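Side-chain contacts in GCN5-related N-acetyltransferase (Brucella melitensis biovar Abortus, PDB 4J3G), which probably transfers the acetyl group of acetyl-coenzyme A to an amine, perhaps the N-terminal alanine of a ribosomal protein: residues A32-L37 against Q64-R69; G87-G92 against R121-E126. One frame throughout, in Å; residues are numbered along the deposited sequence.

Contact 1. Residues A32-L37 against Q64-R69; sequences ADLPAL and QWLENR. With SO4 (sulfate ion), chain F.
Leu34 and Leu66 mark the nearest backbone approach of the two helical segments, their CA atoms 8.3 Å apart, a spacing that leaves the contact to side-chain ends. Methyl meets methyl here: CD2 of Leu34 lies 4.0 Å from CD2 of Leu66, and the two side chains cross obliquely. Leu66 reaches across because its CG stands anti to the backbone N (chi1 -179°). One turn on, Leu37 brings CD1 to 4.5 Å from CZ3 of Trp65, a looser touch at the benzene part of the indole. The pyrrole edge faces a sulfate ion instead. NE1 of Trp65 points its N-H at O3 of that sulfate, but the modelled 2.4 Å is too short to trust in detail. Within the same helix, CG of Arg69 sits 4.1 Å above the centre of the Trp65 ring, while NH2 of Arg69 comes to 3.2 Å from O3 of the same sulfate. The anion probably comes from the crystallisation liquor. In the fold, the contact joins the N-terminal part of helix 34-47 to helix 59-72, and both lie against the sheet: Leu37 touches Val78, Leu66 reaches Val76, and Trp65 packs on Ser90 of strand 84-93.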
# COMPACT_ATOMS: atom_id res chain seq x y z
N ALA A 32 -18.68 -3.61 -23.16
CA ALA A 32 -18.80 -4.91 -23.87
C ALA A 32 -17.81 -6.00 -23.43
O ALA A 32 -18.07 -7.20 -23.63
CB ALA A 32 -18.65 -4.68 -25.36
N ASP A 33 -16.67 -5.57 -22.89
CA ASP A 33 -15.59 -6.49 -22.51
C ASP A 33 -15.79 -7.03 -21.10
O ASP A 33 -15.04 -7.91 -20.66
CB ASP A 33 -14.25 -5.77 -22.56
CG ASP A 33 -13.80 -5.42 -23.98
OD1 ASP A 33 -14.02 -6.20 -24.94
OD2 ASP A 33 -13.15 -4.37 -24.11
N LEU A 34 -16.79 -6.51 -20.40
CA LEU A 34 -16.95 -6.82 -19.01
C LEU A 34 -17.11 -8.34 -18.72
O LEU A 34 -16.53 -8.82 -17.77
CB LEU A 34 -18.09 -6.02 -18.41
CG LEU A 34 -17.79 -4.60 -17.92
CD1 LEU A 34 -19.13 -3.97 -17.52
CD2 LEU A 34 -16.83 -4.60 -16.76
N PRO A 35 -17.90 -9.09 -19.54
CA PRO A 35 -17.95 -10.55 -19.24
C PRO A 35 -16.58 -11.20 -19.28
O PRO A 35 -16.27 -12.03 -18.44
CB PRO A 35 -18.85 -11.10 -20.35
CG PRO A 35 -19.79 -9.98 -20.63
CD PRO A 35 -18.95 -8.72 -20.53
N ALA A 36 -15.77 -10.81 -20.27
CA ALA A 36 -14.40 -11.35 -20.37
C ALA A 36 -13.51 -10.96 -19.17
O ALA A 36 -12.80 -11.80 -18.63
CB ALA A 36 -13.75 -10.94 -21.69
N LEU A 37 -13.59 -9.70 -18.75
CA LEU A 37 -12.82 -9.22 -17.62
C LEU A 37 -13.22 -10.02 -16.39
O LEU A 37 -12.35 -10.49 -15.65
CB LEU A 37 -13.05 -7.75 -17.37
CG LEU A 37 -12.73 -6.76 -18.49
CD1 LEU A 37 -12.85 -5.34 -17.98
CD2 LEU A 37 -11.34 -6.95 -19.07
N GLN A 64 -18.62 -1.54 -11.76
CA GLN A 64 -18.24 -0.44 -10.86
C GLN A 64 -16.73 -0.23 -10.91
O GLN A 64 -16.25 0.91 -10.93
CB GLN A 64 -18.67 -0.70 -9.40
CG GLN A 64 -20.18 -0.80 -9.23
CD GLN A 64 -20.60 -1.13 -7.81
OE1 GLN A 64 -19.82 -0.94 -6.87
NE2 GLN A 64 -21.84 -1.62 -7.65
N TRP A 65 -15.98 -1.32 -11.02
CA TRP A 65 -14.51 -1.23 -11.03
C TRP A 65 -14.04 -0.48 -12.28
O TRP A 65 -13.17 0.43 -12.20
CB TRP A 65 -13.88 -2.63 -10.99
CG TRP A 65 -12.38 -2.65 -11.09
CD1 TRP A 65 -11.50 -2.48 -10.08
CD2 TRP A 65 -11.61 -2.85 -12.27
NE1 TRP A 65 -10.22 -2.57 -10.55
CE2 TRP A 65 -10.26 -2.80 -11.90
CE3 TRP A 65 -11.92 -3.08 -13.60
CZ2 TRP A 65 -9.22 -2.93 -12.82
CZ3 TRP A 65 -10.89 -3.24 -14.52
CH2 TRP A 65 -9.56 -3.18 -14.12
N LEU A 66 -14.64 -0.83 -13.41
CA LEU A 66 -14.27 -0.21 -14.69
C LEU A 66 -14.70 1.26 -14.69
O LEU A 66 -13.97 2.13 -15.15
CB LEU A 66 -14.92 -0.95 -15.85
CG LEU A 66 -14.61 -0.43 -17.27
CD1 LEU A 66 -13.14 -0.45 -17.59
CD2 LEU A 66 -15.37 -1.24 -18.28
N GLU A 67 -15.90 1.52 -14.20
CA GLU A 67 -16.45 2.88 -14.22
C GLU A 67 -15.57 3.77 -13.39
O GLU A 67 -15.30 4.93 -13.76
CB GLU A 67 -17.87 2.88 -13.66
N ASN A 68 -15.12 3.25 -12.25
CA ASN A 68 -14.28 4.03 -11.37
C ASN A 68 -12.88 4.27 -11.99
O ASN A 68 -12.32 5.38 -11.86
CB ASN A 68 -14.15 3.38 -10.01
CG ASN A 68 -15.44 3.42 -9.21
OD1 ASN A 68 -16.35 4.20 -9.49
ND2 ASN A 68 -15.51 2.58 -8.22
N ARG A 69 -12.34 3.28 -12.68
CA ARG A 69 -11.05 3.48 -13.40
C ARG A 69 -11.16 4.63 -14.41
O ARG A 69 -10.36 5.58 -14.41
CB ARG A 69 -10.63 2.21 -14.16
CG ARG A 69 -10.03 1.18 -13.25
CD ARG A 69 -8.67 1.66 -12.83
NE ARG A 69 -7.88 0.58 -12.31
CZ ARG A 69 -7.71 0.32 -11.03
NH1 ARG A 69 -8.29 1.07 -10.10
NH2 ARG A 69 -6.94 -0.69 -10.67
S SO4 F . -8.25 -2.81 -7.77
O1 SO4 F . -6.87 -3.18 -7.35
O2 SO4 F . -8.50 -1.37 -7.56
O3 SO4 F . -8.36 -3.15 -9.21
O4 SO4 F . -9.27 -3.57 -7.00

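Contact 2. Residues G87-G92 against R121-E126; sequences GYASYG and RTLLAE
Strand 87-92 and helix 121-126 run in roughly the same direction, their axes inclined by 30° and 8.4 Å apart at closest approach; CA of Ala89 and CA of Leu123 are the nearest such pair, 6.3 Å apart. One helical residue, Leu123, makes every close contact. Its CB rests 4.1 Å from CB of Ala89, both bonds to CB being directed at the opposing segment, so the small methyl lets the base of the leucine settle near the strand. Farther out, the chain lies along the backbone: CD1 of Leu123 stands 3.8 Å from N of Tyr88 and 3.9 Å from C of Gly87, touching the peptide link between these two residues. The torsion behind this puts CG anti to the carbonyl carbon (chi1 -77°). Gly87 has no CB, and the position one would take lies 3.2 Å from CD1 of Leu123, so the methyl sits close to where a side chain would start. This is helix-on-sheet packing in the GNAT fold, whose central sheet carries helix 119-133 on one face. That helix joins strand 103-110 to its parallel neighbour 138-144, forming a beta-alpha-beta crossover, and also leans over strands 84-93 and 76-81. The bond to CB of Tyr88 points away from the helix; its ring meets that of Tyr109 with the planes at about 35°. Leu123 also touches Ala79 of strand 76-81, and Ala89 packs on Val108 of strand 103-110. Next along the helix, the bond to CB of Leu124 points away from strand 87-92, and its side chain packs on Leu106 and on Leu153 and His154 of helix 148-156.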
# COMPACT_ATOMS: atom_id res chain seq x y z
N GLY A 87 -6.52 -11.27 -22.26
CA GLY A 87 -5.93 -10.68 -21.05
C GLY A 87 -6.31 -9.24 -20.87
O GLY A 87 -6.77 -8.60 -21.79
N TYR A 88 -6.05 -8.68 -19.68
CA TYR A 88 -6.19 -7.25 -19.50
C TYR A 88 -5.16 -6.69 -18.50
O TYR A 88 -4.54 -7.42 -17.73
CB TYR A 88 -7.62 -6.87 -19.05
CG TYR A 88 -8.00 -7.23 -17.61
CD1 TYR A 88 -8.52 -8.48 -17.29
CD2 TYR A 88 -7.91 -6.27 -16.59
CE1 TYR A 88 -8.91 -8.78 -15.97
CE2 TYR A 88 -8.28 -6.57 -15.27
CZ TYR A 88 -8.80 -7.82 -14.98
OH TYR A 88 -9.21 -8.12 -13.68
N ALA A 89 -5.02 -5.37 -18.52
CA ALA A 89 -4.06 -4.70 -17.61
C ALA A 89 -4.57 -3.35 -17.18
O ALA A 89 -5.26 -2.64 -17.94
CB ALA A 89 -2.68 -4.53 -18.26
N SER A 90 -4.19 -2.97 -15.97
CA SER A 90 -4.54 -1.66 -15.52
C SER A 90 -3.56 -1.18 -14.47
O SER A 90 -2.65 -1.89 -14.05
CB SER A 90 -5.98 -1.66 -14.97
OG SER A 90 -6.45 -0.32 -14.81
N TYR A 91 -3.72 0.08 -14.08
CA TYR A 91 -3.02 0.60 -12.90
C TYR A 91 -3.91 1.55 -12.16
O TYR A 91 -4.89 2.09 -12.72
CB TYR A 91 -1.69 1.23 -13.23
CG TYR A 91 -1.71 2.48 -14.02
CD1 TYR A 91 -2.10 3.71 -13.44
CD2 TYR A 91 -1.26 2.50 -15.33
CE1 TYR A 91 -2.11 4.87 -14.18
CE2 TYR A 91 -1.25 3.67 -16.05
CZ TYR A 91 -1.66 4.84 -15.49
OH TYR A 91 -1.66 6.00 -16.26
N GLY A 92 -3.63 1.66 -10.85
CA GLY A 92 -4.39 2.55 -9.98
C GLY A 92 -3.49 3.07 -8.86
O GLY A 92 -2.28 2.91 -8.90
N ARG A 121 3.50 -9.73 -21.41
CA ARG A 121 4.59 -8.84 -21.74
C ARG A 121 4.12 -7.72 -22.69
O ARG A 121 4.43 -6.56 -22.47
CB ARG A 121 5.76 -9.62 -22.35
CG ARG A 121 7.06 -8.82 -22.35
CD ARG A 121 8.28 -9.62 -22.83
NE ARG A 121 9.34 -8.69 -23.25
CZ ARG A 121 10.64 -8.95 -23.26
NH1 ARG A 121 11.13 -10.15 -22.87
NH2 ARG A 121 11.47 -7.99 -23.68
N THR A 122 3.27 -8.06 -23.65
CA THR A 122 2.73 -7.07 -24.60
C THR A 122 1.80 -6.04 -23.89
O THR A 122 1.81 -4.83 -24.17
CB THR A 122 1.90 -7.77 -25.71
OG1 THR A 122 2.72 -8.73 -26.42
CG2 THR A 122 1.34 -6.77 -26.71
N LEU A 123 0.93 -6.55 -23.02
CA LEU A 123 0.12 -5.69 -22.19
C LEU A 123 0.96 -4.74 -21.31
O LEU A 123 0.63 -3.55 -21.22
CB LEU A 123 -0.80 -6.51 -21.31
CG LEU A 123 -2.01 -7.09 -22.02
CD1 LEU A 123 -2.61 -8.19 -21.17
CD2 LEU A 123 -3.02 -6.00 -22.34
N LEU A 124 1.98 -5.27 -20.64
CA LEU A 124 2.82 -4.46 -19.75
C LEU A 124 3.46 -3.36 -20.56
O LEU A 124 3.45 -2.16 -20.18
CB LEU A 124 3.90 -5.33 -19.10
CG LEU A 124 4.81 -4.66 -18.10
CD1 LEU A 124 4.00 -3.96 -17.03
CD2 LEU A 124 5.78 -5.68 -17.47
N ALA A 125 4.01 -3.73 -21.73
CA ALA A 125 4.68 -2.75 -22.54
C ALA A 125 3.75 -1.60 -22.91
O ALA A 125 4.16 -0.45 -22.90
CB ALA A 125 5.30 -3.37 -23.78
N GLU A 126 2.52 -1.90 -23.28
CA GLU A 126 1.59 -0.84 -23.70
C GLU A 126 1.10 -0.02 -22.51
O GLU A 126 0.97 1.21 -22.59
CB GLU A 126 0.40 -1.43 -24.46
CG GLU A 126 -0.53 -0.35 -25.04
CD GLU A 126 0.19 0.77 -25.81
OE1 GLU A 126 1.13 0.48 -26.62
OE2 GLU A 126 -0.23 1.93 -25.63

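How the contacts relate
Both contacts are buried, but contact 2 lies deeper, its centre about 6 Å from the centre of the chain, against about 14 Å for that of contact 1; the two contact centres are about 15 Å apart. Contact 1 joins helix to helix, contact 2 helix to strand. Strand 84-93 connects them: CG of Tyr88 meets CD2 of Leu37 at 3.7 Å, on the face of the sheet opposite the one that Leu123 packs against. A polar tie is added where NE of Arg69 lies 3.0 Å from OG of Ser90, a probable hydrogen bond. The cross-segment contacts are apolar in both; the sulfate, bound beside Trp65 and Arg69, sets contact 1 apart.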